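Local coordinates for protein 3-deoxy-D-manno-octulosonate 8-phosphate phosphatase KdsC (Haemophilus influenzae, PDB 4HGP) that hydrolyses 3-deoxy-D-manno-octulosonate 8-phosphate to 3-deoxy-D-manno-octulosonate and inorganic phosphate, a magnesium-dependent step in lipopolysaccharide biosynthesis, at residues F10-V15 with A55-R60; D16-D21 with I105-V110. One frame throughout, in Å; residues are numbered along the deposited sequence.

Interaction 1 of 2, residues F10-V15 with A55-R60; sequences FVITDV and AVLSGR. With MG (magnesium ion), chain B; VN4 (oxido(dioxo)vanadium), chain C; KDO (3-deoxy-alpha-D-manno-oct-2-ulopyranosonic acid), chain D.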
loop_
_atom_site.group_PDB
_atom_site.type_symbol
_atom_site.label_atom_id
_atom_site.label_comp_id
_atom_site.label_asym_id
_atom_site.label_seq_id
_atom_site.Cartn_x
_atom_site.Cartn_y
_atom_site.Cartn_z
ATOM N N PHE A 10 -6.155 9.324 -29.589
ATOM C CA PHE A 10 -7.169 8.889 -28.635
ATOM C C PHE A 10 -6.622 7.766 -27.765
ATOM O O PHE A 10 -6.064 6.801 -28.278
ATOM C CB PHE A 10 -8.406 8.409 -29.393
ATOM C CG PHE A 10 -9.614 8.168 -28.523
ATOM C CD1 PHE A 10 -9.813 8.898 -27.361
ATOM C CD2 PHE A 10 -10.552 7.209 -28.880
ATOM C CE1 PHE A 10 -10.926 8.677 -26.564
ATOM C CE2 PHE A 10 -11.667 6.980 -28.093
ATOM C CZ PHE A 10 -11.855 7.719 -26.934
ATOM N N VAL A 11 -6.780 7.907 -26.454
ATOM C CA VAL A 11 -6.354 6.881 -25.505
ATOM C C VAL A 11 -7.523 6.414 -24.643
ATOM O O VAL A 11 -8.188 7.223 -23.989
ATOM C CB VAL A 11 -5.244 7.391 -24.561
ATOM C CG1 VAL A 11 -4.888 6.316 -23.557
ATOM C CG2 VAL A 11 -4.013 7.830 -25.349
ATOM N N ILE A 12 -7.763 5.106 -24.642
ATOM C CA ILE A 12 -8.770 4.513 -23.771
ATOM C C ILE A 12 -8.095 3.712 -22.658
ATOM O O ILE A 12 -7.226 2.881 -22.920
ATOM C CB ILE A 12 -9.711 3.596 -24.559
ATOM C CG1 ILE A 12 -10.337 4.367 -25.727
ATOM C CG2 ILE A 12 -10.760 2.994 -23.633
ATOM C CD1 ILE A 12 -11.216 3.511 -26.629
ATOM N N THR A 13 -8.480 3.975 -21.414
ATOM C CA THR A 13 -7.852 3.286 -20.296
ATOM C C THR A 13 -8.834 2.507 -19.425
ATOM O O THR A 13 -9.940 2.958 -19.134
ATOM C CB THR A 13 -7.022 4.255 -19.423
ATOM O OG1 THR A 13 -6.302 3.518 -18.425
ATOM C CG2 THR A 13 -7.913 5.307 -18.753
ATOM N N ASP A 14 -8.410 1.316 -19.033
ATOM C CA ASP A 14 -9.086 0.554 -18.006
ATOM C C ASP A 14 -8.771 1.197 -16.646
ATOM O O ASP A 14 -7.814 1.954 -16.531
ATOM C CB ASP A 14 -8.574 -0.875 -18.046
ATOM C CG ASP A 14 -9.086 -1.688 -16.910
ATOM O OD1 ASP A 14 -10.312 -1.661 -16.699
ATOM O OD2 ASP A 14 -8.264 -2.310 -16.209
ATOM N N VAL A 15 -9.570 0.917 -15.620
ATOM C CA VAL A 15 -9.341 1.549 -14.321
ATOM C C VAL A 15 -8.654 0.645 -13.314
ATOM O O VAL A 15 -7.549 0.939 -12.845
ATOM C CB VAL A 15 -10.647 2.054 -13.696
ATOM C CG1 VAL A 15 -10.368 2.783 -12.387
ATOM C CG2 VAL A 15 -11.393 2.930 -14.686
ATOM N N ALA A 55 -10.254 8.488 -22.798
ATOM C CA ALA A 55 -11.503 7.847 -22.398
ATOM C C ALA A 55 -11.274 6.731 -21.387
ATOM O O ALA A 55 -10.200 6.122 -21.329
ATOM C CB ALA A 55 -12.257 7.322 -23.614
ATOM N N VAL A 56 -12.295 6.476 -20.579
ATOM C CA VAL A 56 -12.228 5.448 -19.567
ATOM C C VAL A 56 -13.192 4.327 -19.911
ATOM O O VAL A 56 -14.325 4.577 -20.300
ATOM C CB VAL A 56 -12.557 6.030 -18.194
ATOM C CG1 VAL A 56 -12.691 4.929 -17.175
ATOM C CG2 VAL A 56 -11.484 7.010 -17.789
ATOM N N LEU A 57 -12.720 3.088 -19.792
ATOM C CA LEU A 57 -13.534 1.907 -20.041
ATOM C C LEU A 57 -13.329 0.904 -18.910
ATOM O O LEU A 57 -12.248 0.332 -18.772
ATOM C CB LEU A 57 -13.157 1.280 -21.387
ATOM C CG LEU A 57 -13.961 0.071 -21.864
ATOM C CD1 LEU A 57 -15.455 0.358 -21.814
ATOM C CD2 LEU A 57 -13.528 -0.317 -23.265
ATOM N N SER A 58 -14.371 0.699 -18.110
ATOM C CA SER A 58 -14.278 -0.132 -16.912
ATOM C C SER A 58 -15.439 -1.111 -16.796
ATOM O O SER A 58 -16.575 -0.771 -17.111
ATOM C CB SER A 58 -14.231 0.753 -15.658
ATOM O OG SER A 58 -14.157 -0.024 -14.477
ATOM N N GLY A 59 -15.148 -2.323 -16.336
ATOM C CA GLY A 59 -16.176 -3.313 -16.079
ATOM C C GLY A 59 -16.904 -3.065 -14.770
ATOM O O GLY A 59 -17.877 -3.749 -14.447
ATOM N N ARG A 60 -16.419 -2.092 -14.005
ATOM C CA ARG A 60 -17.074 -1.671 -12.770
ATOM C C ARG A 60 -17.506 -0.212 -12.855
ATOM O O ARG A 60 -16.923 0.581 -13.597
ATOM C CB ARG A 60 -16.146 -1.847 -11.558
ATOM C CG ARG A 60 -15.655 -3.261 -11.329
ATOM C CD ARG A 60 -15.064 -3.390 -9.940
ATOM N NE ARG A 60 -16.080 -3.143 -8.923
ATOM C CZ ARG A 60 -16.841 -4.085 -8.381
ATOM N NH1 ARG A 60 -16.697 -5.356 -8.744
ATOM N NH2 ARG A 60 -17.749 -3.756 -7.474
HETATM MG MG MG B . -8.218 -3.935 -15.015
HETATM V V VN4 C . -11.344 -2.636 -15.149
HETATM O O1 VN4 C . -11.642 -0.693 -14.487
HETATM O O2 VN4 C . -9.765 -3.813 -14.470
HETATM O O3 VN4 C . -12.529 -3.315 -16.728
HETATM C C1 KDO D . -13.887 -7.896 -8.955
HETATM O O1A KDO D . -14.763 -7.219 -8.365
HETATM O O1B KDO D . -12.859 -8.254 -8.332
HETATM C C2 KDO D . -14.043 -8.266 -10.397
HETATM O O2 KDO D . -12.818 -9.005 -10.797
HETATM C C3 KDO D . -14.979 -8.969 -10.533
HETATM C C4 KDO D . -15.435 -9.166 -11.712
HETATM O O4 KDO D . -16.949 -9.243 -11.556
HETATM C C5 KDO D . -15.241 -8.129 -12.755
HETATM O O5 KDO D . -16.342 -7.348 -12.658
HETATM C C6 KDO D . -13.913 -7.195 -12.791
HETATM O O6 KDO D . -14.152 -7.023 -11.251
HETATM C C7 KDO D . -13.927 -6.083 -13.441
HETATM O O7 KDO D . -15.281 -5.555 -13.484
HETATM C C8 KDO D . -13.362 -6.255 -14.901
HETATM O O8 KDO D . -12.959 -5.113 -15.573
HETATM O O HOH W 1 -8.245 -5.530 -13.697
HETATM O O HOH W 2 -8.895 -5.132 -16.560
#
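Beside Ser-58 on the adjacent strand end, the carboxylate of Asp-14 binds two metals at once, OD1 the vanadium V at 2.1 Å and OD2 the magnesium ion at 2.0 Å. With CG anti to the backbone N (chi1 173°), the carboxylate extends toward both centres. Oxygen O1 of the vanadium group takes a hydrogen bond from Val-15 N and lies 2.6 Å from Ser-58 OG, while Gly-59 N donates to O3. This is the catalytic end of a HAD-type Rossmann-like fold: Asp-14 opens the DxD signature at the tip of strand 10-13, and Ser-58 follows the parallel neighbour, 53-57. In the HAD superfamily the first aspartate of that signature is the usual nucleophile, probably Asp-14 here, and the vanadium sits where a transferred phosphoryl group would probably lie. Further back, Ala-55 N donates to Val-11 O, Thr-13 N to Ala-55 O and Leu-57 N to Thr-13 O, the last nearly straight at 172°. Val-15 CG2 presses on Val-56 CG1 at 3.4 Å, tighter than usual for two carbons. On the other side of the sheet, Ala-55 CB meets Phe-10 CZ at 3.4 Å, and Ile-12 CG2 packs against Leu-57 CB.

Interaction 2 of 2, residues D16-D21 with I105-V110; sequences DGVLTD and IGDDSV. With MG (magnesium ion), chain B; VN4 (oxido(dioxo)vanadium), chain C.
Asp-16 O and Asp-107 OD1 come within 2.8 Å of each other because both bind the magnesium ion, the carbonyl oxygen at 2.1 Å and the carboxylate oxygen at 2.0 Å. Asp-107 CG stands between its backbone N and carbonyl carbon (chi1 77°), and from there OD1 reaches the metal. The other oxygen, OD2, accepts a weak hydrogen bond from a metal-bound water and forms a salt bridge with Arg-39 of a neighbouring subunit. Asp-16 also turns its backbone N to the vanadium group, donating to O1 at 2.8 Å, whereas its carboxylate OD1 pairs with Lys-34. Gly-17 adopts a positive phi of 87°, and its N donates to Thr-20 OG1, tying the turn together. Val-18 divides its two methyls. Its side chain crosses that of Ile-105 at a slant, and CG1, anti to the backbone N, meets Ile-105 CG1 at 3.9 Å, while CG2 settles over the backbone of Gly-106, 3.5 Å from its C atom. The loop thus lies against the end of strand 102-106, with Thr-13 of strand 10-13 touching both Val-18 and Ile-105, and Met-151 of helix 147-158 packing on Ile-105.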
loop_
_atom_site.group_PDB
_atom_site.type_symbol
_atom_site.label_atom_id
_atom_site.label_comp_id
_atom_site.label_asym_id
_atom_site.label_seq_id
_atom_site.Cartn_x
_atom_site.Cartn_y
_atom_site.Cartn_z
ATOM N N ASP A 16 -9.326 -0.439 -12.947
ATOM C CA ASP A 16 -8.807 -1.281 -11.879
ATOM C C ASP A 16 -7.584 -2.032 -12.376
ATOM O O ASP A 16 -7.651 -2.765 -13.377
ATOM C CB ASP A 16 -9.879 -2.247 -11.356
ATOM C CG ASP A 16 -11.158 -1.537 -10.946
ATOM O OD1 ASP A 16 -11.109 -0.731 -9.991
ATOM O OD2 ASP A 16 -12.216 -1.785 -11.575
ATOM N N GLY A 17 -6.465 -1.822 -11.689
ATOM C CA GLY A 17 -5.214 -2.473 -12.035
ATOM C C GLY A 17 -4.407 -1.724 -13.083
ATOM O O GLY A 17 -3.337 -2.173 -13.499
ATOM N N VAL A 18 -4.917 -0.576 -13.509
ATOM C CA VAL A 18 -4.183 0.291 -14.425
ATOM C C VAL A 18 -4.033 1.676 -13.810
ATOM O O VAL A 18 -2.915 2.124 -13.542
ATOM C CB VAL A 18 -4.854 0.381 -15.809
ATOM C CG1 VAL A 18 -4.288 1.562 -16.613
ATOM C CG2 VAL A 18 -4.640 -0.926 -16.562
ATOM N N LEU A 19 -5.167 2.339 -13.587
ATOM C CA LEU A 19 -5.204 3.624 -12.901
ATOM C C LEU A 19 -5.135 3.386 -11.397
ATOM O O LEU A 19 -4.809 4.288 -10.636
ATOM C CB LEU A 19 -6.467 4.405 -13.275
ATOM C CG LEU A 19 -6.628 4.778 -14.755
ATOM C CD1 LEU A 19 -7.884 5.588 -14.973
ATOM C CD2 LEU A 19 -5.413 5.551 -15.261
ATOM N N THR A 20 -5.456 2.165 -10.983
ATOM C CA THR A 20 -5.279 1.733 -9.598
ATOM C C THR A 20 -4.331 0.539 -9.599
ATOM O O THR A 20 -3.933 0.080 -10.666
ATOM C CB THR A 20 -6.610 1.310 -8.949
ATOM O OG1 THR A 20 -7.046 0.062 -9.506
ATOM C CG2 THR A 20 -7.678 2.362 -9.151
ATOM N N ASP A 21 -3.962 0.046 -8.413
ATOM C CA ASP A 21 -3.086 -1.123 -8.301
ATOM C C ASP A 21 -3.852 -2.446 -8.197
ATOM O O ASP A 21 -3.279 -3.483 -7.866
ATOM C CB ASP A 21 -2.093 -0.971 -7.134
ATOM C CG ASP A 21 -2.745 -1.133 -5.772
ATOM O OD1 ASP A 21 -3.980 -1.137 -5.694
ATOM O OD2 ASP A 21 -2.007 -1.260 -4.762
ATOM N N ILE A 105 -4.877 0.760 -22.835
ATOM C CA ILE A 105 -4.008 0.218 -21.796
ATOM C C ILE A 105 -4.831 -0.592 -20.782
ATOM O O ILE A 105 -5.816 -0.093 -20.230
ATOM C CB ILE A 105 -3.198 1.345 -21.132
ATOM C CG1 ILE A 105 -2.364 0.816 -19.957
ATOM C CG2 ILE A 105 -4.116 2.476 -20.706
ATOM C CD1 ILE A 105 -1.433 1.849 -19.361
ATOM N N GLY A 106 -4.440 -1.850 -20.569
ATOM C CA GLY A 106 -5.186 -2.757 -19.705
ATOM C C GLY A 106 -4.294 -3.624 -18.833
ATOM O O GLY A 106 -3.080 -3.471 -18.862
ATOM N N ASP A 107 -4.882 -4.535 -18.060
ATOM C CA ASP A 107 -4.093 -5.414 -17.194
ATOM C C ASP A 107 -4.591 -6.849 -17.062
ATOM O O ASP A 107 -3.933 -7.661 -16.416
ATOM C CB ASP A 107 -4.024 -4.838 -15.778
ATOM C CG ASP A 107 -5.311 -5.064 -15.002
ATOM O OD1 ASP A 107 -6.284 -4.343 -15.280
ATOM O OD2 ASP A 107 -5.359 -5.958 -14.126
ATOM N N ASP A 108 -5.755 -7.167 -17.619
ATOM C CA ASP A 108 -6.341 -8.481 -17.384
ATOM C C ASP A 108 -7.141 -8.976 -18.589
ATOM O O ASP A 108 -7.309 -8.259 -19.574
ATOM C CB ASP A 108 -7.194 -8.468 -16.103
ATOM C CG ASP A 108 -7.386 -9.856 -15.493
ATOM O OD1 ASP A 108 -6.672 -10.805 -15.887
ATOM O OD2 ASP A 108 -8.251 -9.989 -14.598
ATOM N N SER A 109 -7.631 -10.206 -18.486
ATOM C CA SER A 109 -8.342 -10.887 -19.563
ATOM C C SER A 109 -9.474 -10.064 -20.187
ATOM O O SER A 109 -9.697 -10.139 -21.396
ATOM C CB SER A 109 -8.876 -12.222 -19.052
ATOM O OG SER A 109 -7.823 -13.057 -18.606
ATOM N N VAL A 110 -10.172 -9.279 -19.366
ATOM C CA VAL A 110 -11.323 -8.486 -19.809
ATOM C C VAL A 110 -10.899 -7.440 -20.840
ATOM O O VAL A 110 -11.711 -6.937 -21.626
ATOM C CB VAL A 110 -12.020 -7.797 -18.607
ATOM C CG1 VAL A 110 -11.132 -6.706 -18.018
ATOM C CG2 VAL A 110 -13.377 -7.223 -19.004
HETATM MG MG MG B . -8.218 -3.935 -15.015
HETATM V V VN4 C . -11.344 -2.636 -15.149
HETATM O O1 VN4 C . -11.642 -0.693 -14.487
HETATM O O2 VN4 C . -9.765 -3.813 -14.470
HETATM O O3 VN4 C . -12.529 -3.315 -16.728
HETATM O O HOH W 1 -8.245 -5.530 -13.697
HETATM O O HOH W 2 -8.895 -5.132 -16.560
#

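Overall arrangement
Both contacts are buried, and their centres lie 9 Å apart around one metal site. Interaction 1 joins neighbouring strands of the parallel sheet through regular backbone bonds, and its apolar packing gives way to the vanadium site at the strand ends. Interaction 2 has no hydrogen bond between its segments: shared magnesium coordination and a smaller apolar patch join a loop to strand 102-106, the neighbour of 10-13 on the side away from 53-57. The segments 10-15 and 16-21 are continuous in the chain, with a probable hydrogen bond between Val-15 O and Thr-20 N at 3.1 Å, and Asp-14 OD2 lies 3.0 Å from Asp-107 OD1 because both bind the same magnesium ion.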